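Local coordinates for CD180 antigen (Mus musculus, PDB 3T6Q), which probably cooperates with MD-1 and TLR4 in the B-cell innate immune response to bacterial lipopolysaccharide, leading to NF-kappa-B activation, at residues S498-N503 with L520-G525; H509-S514 with S532-I537; S515-L520 with P540-I545; K524-N529 with S547-I552; E570-N575 with V596-V601. All coordinates share one frame; numbering follows the deposited sequence.

Overall arrangement
Four of the five contacts stitch successive coils of the leucine-rich-repeat solenoid together near its C-terminal end, and the fifth lies in the cap that closes it. Interactions 1 and 4 adjoin, their centres about 9 Å apart: they share K524 and G525, and N503 O probably accepts a hydrogen bond from Y527 N. Interaction 3 lies on the convex side, its centre about 12 Å from that of interaction 1, with which it shares L520; S514 links interaction 2 to it through L542. Interaction 5 is centred about 17 Å from interaction 4, and the two meet where S547 OG probably bonds W571 NE1 and I552 packs on the W571 ring.

Interaction 1: S498-N503 with L520-G525; sequences SLKMMN and LSHLKG
Two successive turns of the leucine-rich-repeat solenoid meet here in the loops that lead into their inner strands; one turn offers backbone carbonyls and a methionine, the next a histidine and a leucine. H522 reaches across with NE2, which donates to L499 O at 3.1 Å. The carbonyl oxygen lies close to the imidazole plane, but the bond is bent, 145° at the hydrogen; seen from the carbonyl, the donor stands well above the peptide plane, 60° out of it. H522 has CG between its own backbone N and carbonyl carbon (chi1 62°), a torsion that swings the ring back over its neighbour: CG of L523 lies against one ring face, 3.6 Å from the plane.

L523 packs beside that bond. Its CD2 branch comes within 3.5 Å of L499 O and 3.7 Å of K500 O, while CD1 turns the other way to M502, meeting its CE at 3.9 Å. The thioether chain of M502 bends at its last torsion, which brings the terminal methyl round to the leucine. K500 passes the rim of the imidazole with its aliphatic part, and its ammonium donates to T497 O, three residues earlier. A type I turn from L520 to L523 presents H522 and L523 together.

Beyond the contact, L499 packs on L475 of the preceding turn; 498-503 runs on into strand 504-506, and the loop 520-525 leads toward strand 527-529.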
# COMPACT_ATOMS: atom_id res chain seq x y z
N SER A 498 0.03 64.43 -15.73
CA SER A 498 0.47 64.05 -17.07
C SER A 498 0.08 62.61 -17.40
O SER A 498 0.05 62.22 -18.57
CB SER A 498 1.98 64.25 -17.24
OG SER A 498 2.70 63.54 -16.25
N LEU A 499 -0.23 61.82 -16.38
CA LEU A 499 -0.56 60.39 -16.58
C LEU A 499 -2.04 60.18 -16.86
O LEU A 499 -2.83 59.86 -15.96
CB LEU A 499 -0.13 59.56 -15.36
CG LEU A 499 1.33 59.81 -15.01
CD1 LEU A 499 1.59 59.36 -13.59
CD2 LEU A 499 2.22 59.05 -15.99
N LYS A 500 -2.42 60.31 -18.13
CA LYS A 500 -3.84 60.33 -18.45
C LYS A 500 -4.42 58.96 -18.80
O LYS A 500 -5.65 58.83 -18.88
CB LYS A 500 -4.13 61.42 -19.51
CG LYS A 500 -3.55 62.79 -19.09
CD LYS A 500 -3.94 63.99 -19.95
CE LYS A 500 -3.42 65.33 -19.39
NZ LYS A 500 -3.84 65.65 -17.98
N MET A 501 -3.58 57.95 -18.98
CA MET A 501 -4.10 56.62 -19.34
C MET A 501 -4.12 55.65 -18.17
O MET A 501 -4.40 54.47 -18.36
CB MET A 501 -3.28 56.00 -20.49
CG MET A 501 -2.91 56.97 -21.58
SD MET A 501 -2.42 56.07 -23.06
CE MET A 501 -1.69 57.41 -24.02
N MET A 502 -3.83 56.13 -16.96
CA MET A 502 -3.82 55.22 -15.79
C MET A 502 -5.19 54.66 -15.53
O MET A 502 -6.18 55.37 -15.54
CB MET A 502 -3.23 55.86 -14.54
CG MET A 502 -1.73 56.06 -14.63
SD MET A 502 -1.02 56.31 -12.98
CE MET A 502 -1.85 57.81 -12.39
N ASN A 503 -5.25 53.35 -15.34
CA ASN A 503 -6.51 52.71 -14.97
C ASN A 503 -6.38 51.74 -13.78
O ASN A 503 -7.36 51.15 -13.38
CB ASN A 503 -7.18 52.03 -16.21
CG ASN A 503 -6.29 50.97 -16.88
OD1 ASN A 503 -6.20 50.87 -18.13
ND2 ASN A 503 -5.67 50.17 -16.08
N LEU A 520 -5.91 61.86 -8.23
CA LEU A 520 -6.62 61.05 -9.23
C LEU A 520 -7.78 61.81 -9.88
O LEU A 520 -8.61 61.20 -10.54
CB LEU A 520 -7.15 59.76 -8.58
CG LEU A 520 -5.94 59.15 -7.85
CD1 LEU A 520 -6.18 58.56 -6.48
CD2 LEU A 520 -5.10 58.31 -8.80
N SER A 521 -7.84 63.13 -9.67
CA SER A 521 -9.02 63.91 -10.07
C SER A 521 -9.31 63.88 -11.58
O SER A 521 -10.46 63.93 -11.96
CB SER A 521 -8.94 65.36 -9.60
OG SER A 521 -7.93 66.08 -10.31
N HIS A 522 -8.27 63.82 -12.40
CA HIS A 522 -8.39 63.82 -13.86
C HIS A 522 -8.71 62.46 -14.45
O HIS A 522 -8.78 62.31 -15.68
CB HIS A 522 -7.09 64.32 -14.48
CG HIS A 522 -5.87 63.45 -14.16
ND1 HIS A 522 -5.42 63.29 -12.90
CD2 HIS A 522 -5.05 62.68 -14.98
CE1 HIS A 522 -4.34 62.47 -12.91
NE2 HIS A 522 -4.12 62.09 -14.18
N LEU A 523 -8.87 61.44 -13.61
CA LEU A 523 -9.03 60.07 -14.14
C LEU A 523 -10.43 59.54 -13.95
O LEU A 523 -11.09 59.89 -12.98
CB LEU A 523 -8.01 59.11 -13.49
CG LEU A 523 -6.54 59.44 -13.78
CD1 LEU A 523 -5.66 58.71 -12.76
CD2 LEU A 523 -6.13 59.09 -15.22
N LYS A 524 -10.85 58.65 -14.86
CA LYS A 524 -12.15 57.98 -14.75
C LYS A 524 -12.06 56.46 -14.91
O LYS A 524 -11.23 55.97 -15.64
CB LYS A 524 -13.15 58.53 -15.79
CG LYS A 524 -13.42 60.02 -15.66
CD LYS A 524 -14.45 60.49 -16.69
CE LYS A 524 -13.94 60.29 -18.11
NZ LYS A 524 -14.91 60.88 -19.07
N GLY A 525 -12.92 55.73 -14.21
CA GLY A 525 -13.09 54.26 -14.41
C GLY A 525 -11.92 53.44 -13.94
O GLY A 525 -11.78 52.26 -14.33

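Interaction 2: H509-S514 with S532-I537; sequences HNRLTS and SNHISI
OD1 of N533 sits in the bend of the neighbouring coil and receives two backbone N-H groups: a sound bond from L512 N at 2.9 Å, fairly straight at 157°, and a weak one from N510 N. The L512 donor is tilted 33° from the amide's carbonyl plane. The other end of the same amide, ND2, donates to L507 O and L530 O, so the whole group is held at both ends while CB and CG of L512 lie alongside OD1. This is the asparagine ladder of leucine-rich repeats, in which one buried asparagine per turn satisfies the backbone of the turn before it; N510 does likewise one step earlier, bonding C486 N and L488 N through its OD1.

The shortest bond of the pair is H534 N to L512 O, 2.7 Å. Toward solvent, H534 and R511 run side by side in the same direction, and CB of R511 stands over the centre of the imidazole face, 3.9 Å from its centroid, a CH-pi contact. The arginine bends at chi3 (-51°), carrying its guanidinium off to a salt bridge with D487. At the other end, CB of S532 lies over the H509 ring, offset toward its rim, and H509 in turn stacks on F485. Further along, a water accepts from S514 N and S536 N and donates to I537 O, 3.0 Å away.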
# COMPACT_ATOMS: atom_id res chain seq x y z
N HIS A 509 -0.99 50.28 1.71
CA HIS A 509 0.12 50.17 2.68
C HIS A 509 1.03 51.34 2.66
O HIS A 509 2.25 51.19 2.51
CB HIS A 509 0.89 48.87 2.51
CG HIS A 509 0.00 47.66 2.62
ND1 HIS A 509 -0.24 47.04 3.82
CD2 HIS A 509 -0.76 46.98 1.67
CE1 HIS A 509 -1.10 46.02 3.62
NE2 HIS A 509 -1.43 46.00 2.30
N ASN A 510 0.43 52.53 2.79
CA ASN A 510 1.15 53.75 3.03
C ASN A 510 0.57 54.48 4.27
O ASN A 510 -0.09 53.85 5.11
CB ASN A 510 1.18 54.65 1.78
CG ASN A 510 2.10 54.09 0.69
OD1 ASN A 510 3.32 53.97 0.87
ND2 ASN A 510 1.52 53.73 -0.44
N ARG A 511 0.75 55.79 4.35
CA ARG A 511 0.11 56.56 5.43
C ARG A 511 -0.73 57.68 4.89
O ARG A 511 -0.85 58.75 5.50
CB ARG A 511 1.17 57.13 6.39
CG ARG A 511 1.94 56.10 7.20
CD ARG A 511 2.90 56.84 8.15
NE ARG A 511 3.71 57.82 7.40
CZ ARG A 511 4.72 57.45 6.63
NH1 ARG A 511 5.02 56.17 6.60
NH2 ARG A 511 5.43 58.33 5.90
N LEU A 512 -1.30 57.47 3.72
CA LEU A 512 -2.02 58.54 3.05
C LEU A 512 -3.31 58.90 3.78
O LEU A 512 -3.97 58.03 4.39
CB LEU A 512 -2.33 58.12 1.62
CG LEU A 512 -1.10 57.87 0.75
CD1 LEU A 512 -1.57 57.25 -0.58
CD2 LEU A 512 -0.35 59.20 0.53
N THR A 513 -3.62 60.20 3.74
CA THR A 513 -4.88 60.74 4.27
C THR A 513 -5.74 61.12 3.07
O THR A 513 -5.30 61.02 1.94
CB THR A 513 -4.66 61.91 5.26
OG1 THR A 513 -3.86 62.94 4.65
CG2 THR A 513 -4.02 61.38 6.57
N SER A 514 -6.98 61.55 3.30
CA SER A 514 -7.95 61.59 2.20
C SER A 514 -7.57 62.55 1.06
O SER A 514 -7.97 62.33 -0.09
CB SER A 514 -9.34 61.94 2.73
OG SER A 514 -9.28 63.28 3.19
N SER A 532 -5.17 49.93 3.78
CA SER A 532 -4.11 50.15 4.76
C SER A 532 -3.42 51.48 4.61
O SER A 532 -2.22 51.55 4.36
CB SER A 532 -3.05 49.03 4.75
OG SER A 532 -3.67 47.80 5.05
N ASN A 533 -4.19 52.54 4.72
CA ASN A 533 -3.63 53.88 4.78
C ASN A 533 -4.16 54.55 6.04
O ASN A 533 -4.58 53.85 6.95
CB ASN A 533 -4.03 54.62 3.51
CG ASN A 533 -3.00 54.40 2.43
OD1 ASN A 533 -1.87 54.84 2.58
ND2 ASN A 533 -3.35 53.62 1.39
N HIS A 534 -4.20 55.88 6.07
CA HIS A 534 -4.68 56.61 7.25
C HIS A 534 -5.88 57.43 6.88
O HIS A 534 -6.08 58.54 7.41
CB HIS A 534 -3.62 57.60 7.75
CG HIS A 534 -2.46 56.98 8.53
ND1 HIS A 534 -2.17 55.66 8.51
CD2 HIS A 534 -1.50 57.58 9.33
CE1 HIS A 534 -1.08 55.43 9.27
NE2 HIS A 534 -0.66 56.60 9.76
N ILE A 535 -6.70 56.92 5.97
CA ILE A 535 -7.89 57.68 5.58
C ILE A 535 -8.98 57.60 6.68
O ILE A 535 -9.36 56.51 7.09
CB ILE A 535 -8.40 57.21 4.21
CG1 ILE A 535 -7.36 57.60 3.13
CG2 ILE A 535 -9.75 57.84 3.91
CD1 ILE A 535 -7.55 56.89 1.80
N SER A 536 -9.43 58.75 7.18
CA SER A 536 -10.48 58.77 8.22
C SER A 536 -11.73 59.46 7.74
O SER A 536 -12.79 58.85 7.61
CB SER A 536 -9.96 59.39 9.54
OG SER A 536 -9.34 60.66 9.29
N ILE A 537 -11.58 60.75 7.47
CA ILE A 537 -12.65 61.58 6.95
C ILE A 537 -12.38 61.88 5.47
O ILE A 537 -11.27 62.23 5.14
CB ILE A 537 -12.71 62.94 7.74
CG1 ILE A 537 -13.14 62.63 9.17
CG2 ILE A 537 -13.67 63.93 7.06
CD1 ILE A 537 -13.48 63.84 10.03
O HOH W 1 -8.49 61.41 6.02

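Interaction 3: S515-L520 with P540-I545; sequences SSIEAL and PSLLPI
Between consecutive coils of the leucine-rich-repeat solenoid, on its convex side, the 3-10 residues 515-519, part of a segment that begins just before them, pack against the 3-10 turn and opening helical residues of 540-545. The contact is chiefly apolar. I517 and I545 meet through their CG2 methyls, 3.7 Å apart; in both residues CG2 is anti to the backbone N (the CG1 branches have chi1 -67° and -63°), a placement that turns the two CG2 methyls toward each other while the longer arms diverge. L542 adds a looser contact, its CB 4.3 Å from I517 CG2.

A second group of contacts is mixed polar and apolar. In one of its two conformers, E518 bends at chi2 (65°), which brings OE2 to the side chains of I545 and L542, 3.4 Å from I545 CD1; the glutamate then crosses I545 at about a right angle. The backbone bonds stay within each segment, among them E518 N to S515 O and L543 N to P540 O. On its far side, L543 turns to Y567, F568 and W571 of helix 566-574. The I545 methyl CG2 reaches the CB of L520 at 4.4 Å and also settles on the backbone, 3.6 Å from I517 O.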
# COMPACT_ATOMS: atom_id res chain seq x y z
N SER A 515 -6.81 63.62 1.35
CA SER A 515 -6.49 64.57 0.26
C SER A 515 -5.62 63.95 -0.88
O SER A 515 -5.60 64.48 -1.98
CB SER A 515 -5.89 65.88 0.78
OG SER A 515 -4.59 65.67 1.32
N SER A 516 -4.95 62.82 -0.61
CA SER A 516 -4.30 62.04 -1.68
C SER A 516 -5.22 61.72 -2.88
O SER A 516 -4.74 61.61 -4.01
CB SER A 516 -3.74 60.73 -1.10
OG SER A 516 -4.79 59.83 -0.69
N ILE A 517 -6.52 61.58 -2.62
CA ILE A 517 -7.54 61.30 -3.65
C ILE A 517 -7.55 62.39 -4.76
O ILE A 517 -7.82 62.09 -5.93
CB ILE A 517 -8.93 61.08 -2.98
CG1 ILE A 517 -8.89 59.79 -2.14
CG2 ILE A 517 -10.07 61.11 -4.03
CD1 ILE A 517 -10.02 59.59 -1.14
N GLU A 518 -7.19 63.62 -4.39
CA GLU A 518 -7.08 64.75 -5.36
C GLU A 518 -6.07 64.55 -6.50
O GLU A 518 -6.16 65.21 -7.54
CB GLU A 518 -6.78 66.06 -4.63
CG GLU A 518 -7.05 67.32 -5.45
CD GLU A 518 -8.51 67.54 -5.80
OE1 GLU A 518 -8.77 68.16 -6.86
OE2 GLU A 518 -9.41 67.14 -5.03
N ALA A 519 -5.11 63.65 -6.30
CA ALA A 519 -4.12 63.30 -7.32
C ALA A 519 -4.72 62.45 -8.46
O ALA A 519 -4.10 62.34 -9.51
CB ALA A 519 -2.97 62.55 -6.66
N LEU A 520 -5.91 61.86 -8.23
CA LEU A 520 -6.62 61.05 -9.23
C LEU A 520 -7.78 61.81 -9.88
O LEU A 520 -8.61 61.20 -10.54
CB LEU A 520 -7.15 59.76 -8.58
CG LEU A 520 -5.94 59.15 -7.85
CD1 LEU A 520 -6.18 58.56 -6.48
CD2 LEU A 520 -5.10 58.31 -8.80
N PRO A 540 -16.80 66.13 1.27
CA PRO A 540 -17.66 66.06 0.09
C PRO A 540 -16.96 66.39 -1.20
O PRO A 540 -17.27 65.75 -2.20
CB PRO A 540 -18.77 67.12 0.37
CG PRO A 540 -18.61 67.54 1.79
CD PRO A 540 -17.46 66.80 2.42
N SER A 541 -16.04 67.36 -1.22
CA SER A 541 -15.41 67.77 -2.49
C SER A 541 -14.55 66.65 -3.15
O SER A 541 -14.17 66.75 -4.32
CB SER A 541 -14.57 69.04 -2.31
OG SER A 541 -13.52 68.79 -1.38
N LEU A 542 -14.23 65.62 -2.39
CA LEU A 542 -13.52 64.45 -2.93
C LEU A 542 -14.45 63.35 -3.48
O LEU A 542 -14.02 62.45 -4.20
CB LEU A 542 -12.59 63.84 -1.87
CG LEU A 542 -11.57 64.79 -1.24
CD1 LEU A 542 -10.95 64.07 -0.06
CD2 LEU A 542 -10.54 65.18 -2.28
N LEU A 543 -15.73 63.42 -3.13
CA LEU A 543 -16.66 62.35 -3.49
C LEU A 543 -16.90 62.26 -5.01
O LEU A 543 -17.04 61.14 -5.54
CB LEU A 543 -17.99 62.47 -2.73
CG LEU A 543 -17.81 62.39 -1.20
CD1 LEU A 543 -19.17 62.68 -0.52
CD2 LEU A 543 -17.29 61.01 -0.81
N PRO A 544 -16.91 63.41 -5.72
CA PRO A 544 -17.07 63.24 -7.16
C PRO A 544 -15.88 62.49 -7.78
O PRO A 544 -16.05 61.80 -8.80
CB PRO A 544 -17.15 64.68 -7.68
CG PRO A 544 -17.60 65.49 -6.51
CD PRO A 544 -16.97 64.82 -5.31
N ILE A 545 -14.70 62.61 -7.17
CA ILE A 545 -13.53 61.92 -7.70
C ILE A 545 -13.72 60.41 -7.54
O ILE A 545 -13.49 59.66 -8.48
CB ILE A 545 -12.20 62.40 -7.06
CG1 ILE A 545 -12.00 63.88 -7.40
CG2 ILE A 545 -11.02 61.51 -7.54
CD1 ILE A 545 -10.97 64.59 -6.55

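Interaction 4: K524-N529 with S547-I552; sequences KGIYLN and SQQRTI
The backbones of 524-529 and 547-552 run parallel, 12° apart, and pair as neighbouring strands, Y527 with T551 and L528 with I552. Four main-chain bonds join them. G525 N donates to Q548 O at 2.7 Å; I526 O accepts from two successive donors, R550 N at 3.0 Å and T551 N at 3.2 Å; and L528 N closes the ladder on T551 O, almost in line with that carbonyl. Of the two donors on I526 O, T551 N lies in the carbonyl plane and R550 N is tilted 16° from it. The double grip comes just where the chain turns into the strand.

The side chains alternate between two faces. Y527 and T551 share one: the T551 methyl CG2 comes up to the edge of the phenol ring, 3.6 Å from CD1. With OG1 beside the backbone N (chi1 -64°), T551 turns its methyl to the ring, and the phenol OH at the far end bonds E580. On the other face, L528 CB and I552 CG1 pack at 4.4 Å, facing the interior of the solenoid. The chain of Q549 bends and lies beside I526 in the same direction.

In the inner parallel sheet of this leucine-rich-repeat protein, strand 527-529 takes its place between 504-506 and 551-553, and helix 543-547 lies in the connection from 527-529 to 551-553, on the convex side.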
# COMPACT_ATOMS: atom_id res chain seq x y z
N LYS A 524 -10.85 58.65 -14.86
CA LYS A 524 -12.15 57.98 -14.75
C LYS A 524 -12.06 56.46 -14.91
O LYS A 524 -11.23 55.97 -15.64
CB LYS A 524 -13.15 58.53 -15.79
CG LYS A 524 -13.42 60.02 -15.66
CD LYS A 524 -14.45 60.49 -16.69
CE LYS A 524 -13.94 60.29 -18.11
NZ LYS A 524 -14.91 60.88 -19.07
N GLY A 525 -12.92 55.73 -14.21
CA GLY A 525 -13.09 54.26 -14.41
C GLY A 525 -11.92 53.44 -13.94
O GLY A 525 -11.78 52.26 -14.33
N ILE A 526 -11.07 54.02 -13.08
CA ILE A 526 -9.87 53.30 -12.61
C ILE A 526 -10.16 52.27 -11.51
O ILE A 526 -11.23 52.25 -10.87
CB ILE A 526 -8.72 54.26 -12.19
CG1 ILE A 526 -8.89 54.79 -10.74
CG2 ILE A 526 -8.58 55.40 -13.20
CD1 ILE A 526 -7.70 55.60 -10.22
N TYR A 527 -9.19 51.39 -11.29
CA TYR A 527 -9.13 50.60 -10.05
C TYR A 527 -8.16 51.34 -9.12
O TYR A 527 -7.04 51.67 -9.52
CB TYR A 527 -8.65 49.19 -10.33
CG TYR A 527 -8.36 48.41 -9.05
CD1 TYR A 527 -9.37 47.76 -8.36
CD2 TYR A 527 -7.05 48.34 -8.53
CE1 TYR A 527 -9.10 47.03 -7.21
CE2 TYR A 527 -6.77 47.64 -7.37
CZ TYR A 527 -7.79 46.98 -6.72
OH TYR A 527 -7.51 46.31 -5.57
N LEU A 528 -8.62 51.62 -7.90
CA LEU A 528 -7.87 52.48 -6.96
C LEU A 528 -7.80 51.74 -5.64
O LEU A 528 -8.80 51.58 -4.96
CB LEU A 528 -8.56 53.80 -6.74
CG LEU A 528 -7.95 54.70 -5.64
CD1 LEU A 528 -6.49 55.04 -5.90
CD2 LEU A 528 -8.76 55.99 -5.52
N ASN A 529 -6.61 51.24 -5.31
CA ASN A 529 -6.45 50.53 -4.05
C ASN A 529 -5.86 51.47 -3.01
O ASN A 529 -4.71 51.88 -3.14
CB ASN A 529 -5.51 49.31 -4.25
CG ASN A 529 -5.49 48.38 -3.05
OD1 ASN A 529 -6.10 48.67 -2.03
ND2 ASN A 529 -4.77 47.27 -3.18
N SER A 547 -16.65 58.87 -7.30
CA SER A 547 -17.76 58.47 -8.18
C SER A 547 -17.32 58.16 -9.60
O SER A 547 -17.90 57.28 -10.23
CB SER A 547 -18.82 59.59 -8.22
OG SER A 547 -19.55 59.57 -7.02
N GLN A 548 -16.33 58.89 -10.09
CA GLN A 548 -15.73 58.70 -11.42
C GLN A 548 -15.07 57.33 -11.64
O GLN A 548 -14.91 56.92 -12.78
CB GLN A 548 -14.64 59.72 -11.67
CG GLN A 548 -15.12 61.13 -11.91
CD GLN A 548 -14.02 62.15 -11.80
OE1 GLN A 548 -12.82 61.85 -11.95
NE2 GLN A 548 -14.41 63.39 -11.56
N GLN A 549 -14.66 56.66 -10.56
CA GLN A 549 -13.87 55.42 -10.67
C GLN A 549 -14.72 54.16 -10.73
O GLN A 549 -15.91 54.19 -10.37
CB GLN A 549 -12.83 55.31 -9.51
CG GLN A 549 -12.07 56.60 -9.22
CD GLN A 549 -11.56 57.35 -10.46
OE1 GLN A 549 -11.29 58.55 -10.41
NE2 GLN A 549 -11.40 56.63 -11.56
N ARG A 550 -14.11 53.05 -11.13
CA ARG A 550 -14.83 51.79 -11.21
C ARG A 550 -14.79 50.98 -9.90
O ARG A 550 -15.79 50.38 -9.50
CB ARG A 550 -14.32 50.99 -12.43
CG ARG A 550 -14.32 49.46 -12.33
CD ARG A 550 -15.58 48.62 -12.49
NE ARG A 550 -16.62 49.11 -13.37
CZ ARG A 550 -17.45 48.37 -14.13
NH1 ARG A 550 -17.40 47.04 -14.23
NH2 ARG A 550 -18.36 49.00 -14.82
N THR A 551 -13.64 50.96 -9.23
CA THR A 551 -13.51 50.14 -8.04
C THR A 551 -12.51 50.83 -7.10
O THR A 551 -11.42 51.22 -7.55
CB THR A 551 -12.97 48.73 -8.41
OG1 THR A 551 -13.93 48.08 -9.22
CG2 THR A 551 -12.78 47.85 -7.17
N ILE A 552 -12.89 50.96 -5.83
CA ILE A 552 -12.03 51.56 -4.81
C ILE A 552 -11.99 50.58 -3.64
O ILE A 552 -13.04 50.04 -3.23
CB ILE A 552 -12.64 52.89 -4.32
CG1 ILE A 552 -12.80 53.85 -5.49
CG2 ILE A 552 -11.78 53.54 -3.24
CD1 ILE A 552 -14.18 54.41 -5.51

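Interaction 5: E570-N575 with V596-V601; sequences EWYKEN and VRLSDV
A helix and a short 3-10 turn pack together in this contact of the LRRCT cap, the cysteine-bearing module that closes the C-terminal end of the leucine-rich repeats. Y572, on helix 566-574, lays its ring against L598. CB of the leucine stands over one face, 3.8 Å from the ring centroid, as a CH-pi contact offset toward the rim, and its closest approach is to CE1 at 3.6 Å. The two side chains cross at about a right angle; the tyrosine gets there because CG is anti to the backbone N (chi1 -169°), directing the ring off the helix toward the turn. At its end, Y572 OH donates to a water, 2.7 Å away, that also accepts from S599 N, which ties the phenol to the turn's backbone.

One residue on, K573 bends at its last two torsions and brings NZ to V601 O, 2.6 Å away, standing above the carbonyl plane, 41° out of it. L598 also packs on C561 and C587, and Y572 on L579 of strand 579-580.

The turn is therefore held by a carbon-rich face inside and by polar links at its margins: an ammonium on a main-chain carbonyl, whose charge would probably strengthen that bond, and a water bridging phenol and amide.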
# COMPACT_ATOMS: atom_id res chain seq x y z
N GLU A 570 -23.06 58.49 3.55
CA GLU A 570 -24.21 58.44 2.62
C GLU A 570 -23.78 57.93 1.22
O GLU A 570 -24.41 57.04 0.63
CB GLU A 570 -24.86 59.82 2.53
CG GLU A 570 -25.76 60.12 3.76
CD GLU A 570 -26.28 61.56 3.84
OE1 GLU A 570 -26.21 62.31 2.84
OE2 GLU A 570 -26.77 61.95 4.92
N TRP A 571 -22.68 58.49 0.72
CA TRP A 571 -22.08 58.09 -0.56
C TRP A 571 -21.78 56.62 -0.55
O TRP A 571 -22.05 55.92 -1.55
CB TRP A 571 -20.83 58.92 -0.86
CG TRP A 571 -20.11 58.55 -2.14
CD1 TRP A 571 -20.23 59.18 -3.37
CD2 TRP A 571 -19.14 57.47 -2.34
NE1 TRP A 571 -19.43 58.56 -4.30
CE2 TRP A 571 -18.77 57.52 -3.75
CE3 TRP A 571 -18.61 56.47 -1.54
CZ2 TRP A 571 -17.85 56.63 -4.31
CZ3 TRP A 571 -17.69 55.56 -2.12
CH2 TRP A 571 -17.33 55.64 -3.48
N TYR A 572 -21.20 56.14 0.56
CA TYR A 572 -20.79 54.74 0.71
C TYR A 572 -21.96 53.79 0.48
O TYR A 572 -21.81 52.78 -0.22
CB TYR A 572 -20.19 54.51 2.10
CG TYR A 572 -19.50 53.17 2.31
CD1 TYR A 572 -20.21 52.04 2.76
CD2 TYR A 572 -18.13 53.03 2.08
CE1 TYR A 572 -19.58 50.82 2.97
CE2 TYR A 572 -17.48 51.82 2.32
CZ TYR A 572 -18.21 50.72 2.74
OH TYR A 572 -17.56 49.52 2.96
N LYS A 573 -23.12 54.14 1.05
CA LYS A 573 -24.35 53.35 0.93
C LYS A 573 -24.92 53.38 -0.48
O LYS A 573 -25.53 52.41 -0.90
CB LYS A 573 -25.42 53.89 1.89
CG LYS A 573 -25.06 53.86 3.36
CD LYS A 573 -26.11 54.56 4.22
CE LYS A 573 -27.03 53.57 4.93
NZ LYS A 573 -26.23 52.67 5.82
N GLU A 574 -24.72 54.50 -1.17
CA GLU A 574 -25.18 54.69 -2.54
C GLU A 574 -24.28 53.99 -3.58
O GLU A 574 -24.70 53.80 -4.72
CB GLU A 574 -25.26 56.18 -2.85
CG GLU A 574 -26.35 56.93 -2.09
CD GLU A 574 -26.20 58.44 -2.16
OE1 GLU A 574 -25.17 58.93 -2.69
OE2 GLU A 574 -27.11 59.15 -1.68
N ASN A 575 -23.07 53.61 -3.18
CA ASN A 575 -22.07 53.16 -4.14
C ASN A 575 -21.35 51.89 -3.83
O ASN A 575 -20.16 51.75 -4.16
CB ASN A 575 -21.04 54.26 -4.39
CG ASN A 575 -21.61 55.44 -5.10
OD1 ASN A 575 -21.51 55.55 -6.31
ND2 ASN A 575 -22.17 56.37 -4.34
N VAL A 596 -17.15 47.95 13.46
CA VAL A 596 -18.42 47.80 12.71
C VAL A 596 -18.19 48.17 11.23
O VAL A 596 -17.56 49.19 10.94
CB VAL A 596 -19.56 48.69 13.32
CG1 VAL A 596 -20.84 48.60 12.52
CG2 VAL A 596 -19.82 48.33 14.79
N ARG A 597 -18.71 47.36 10.32
CA ARG A 597 -18.69 47.62 8.88
C ARG A 597 -19.45 48.88 8.58
O ARG A 597 -20.53 49.08 9.15
CB ARG A 597 -19.37 46.46 8.12
CG ARG A 597 -18.62 45.16 8.20
CD ARG A 597 -19.42 44.00 7.65
NE ARG A 597 -18.64 42.79 7.80
CZ ARG A 597 -19.02 41.58 7.39
NH1 ARG A 597 -20.19 41.41 6.80
NH2 ARG A 597 -18.20 40.54 7.58
N LEU A 598 -18.93 49.70 7.67
CA LEU A 598 -19.64 50.92 7.30
C LEU A 598 -20.97 50.61 6.65
O LEU A 598 -21.88 51.44 6.72
CB LEU A 598 -18.84 51.84 6.35
CG LEU A 598 -17.42 52.39 6.56
CD1 LEU A 598 -17.37 53.83 6.09
CD2 LEU A 598 -16.85 52.27 7.95
N SER A 599 -21.06 49.46 5.99
CA SER A 599 -22.34 49.01 5.41
C SER A 599 -23.44 48.86 6.48
O SER A 599 -24.62 49.02 6.18
CB SER A 599 -22.16 47.71 4.60
OG SER A 599 -21.59 46.68 5.39
N ASP A 600 -23.05 48.61 7.73
CA ASP A 600 -24.01 48.51 8.84
C ASP A 600 -24.27 49.81 9.62
O ASP A 600 -24.93 49.77 10.66
CB ASP A 600 -23.59 47.37 9.79
CG ASP A 600 -23.47 46.05 9.07
OD1 ASP A 600 -24.20 45.87 8.07
OD2 ASP A 600 -22.63 45.21 9.48
N VAL A 601 -23.80 50.95 9.11
CA VAL A 601 -23.95 52.23 9.81
C VAL A 601 -25.02 53.13 9.19
O VAL A 601 -24.98 53.40 7.98
CB VAL A 601 -22.62 53.04 9.85
CG1 VAL A 601 -22.87 54.47 10.34
CG2 VAL A 601 -21.59 52.34 10.72
O HOH W 2 -18.38 48.09 5.14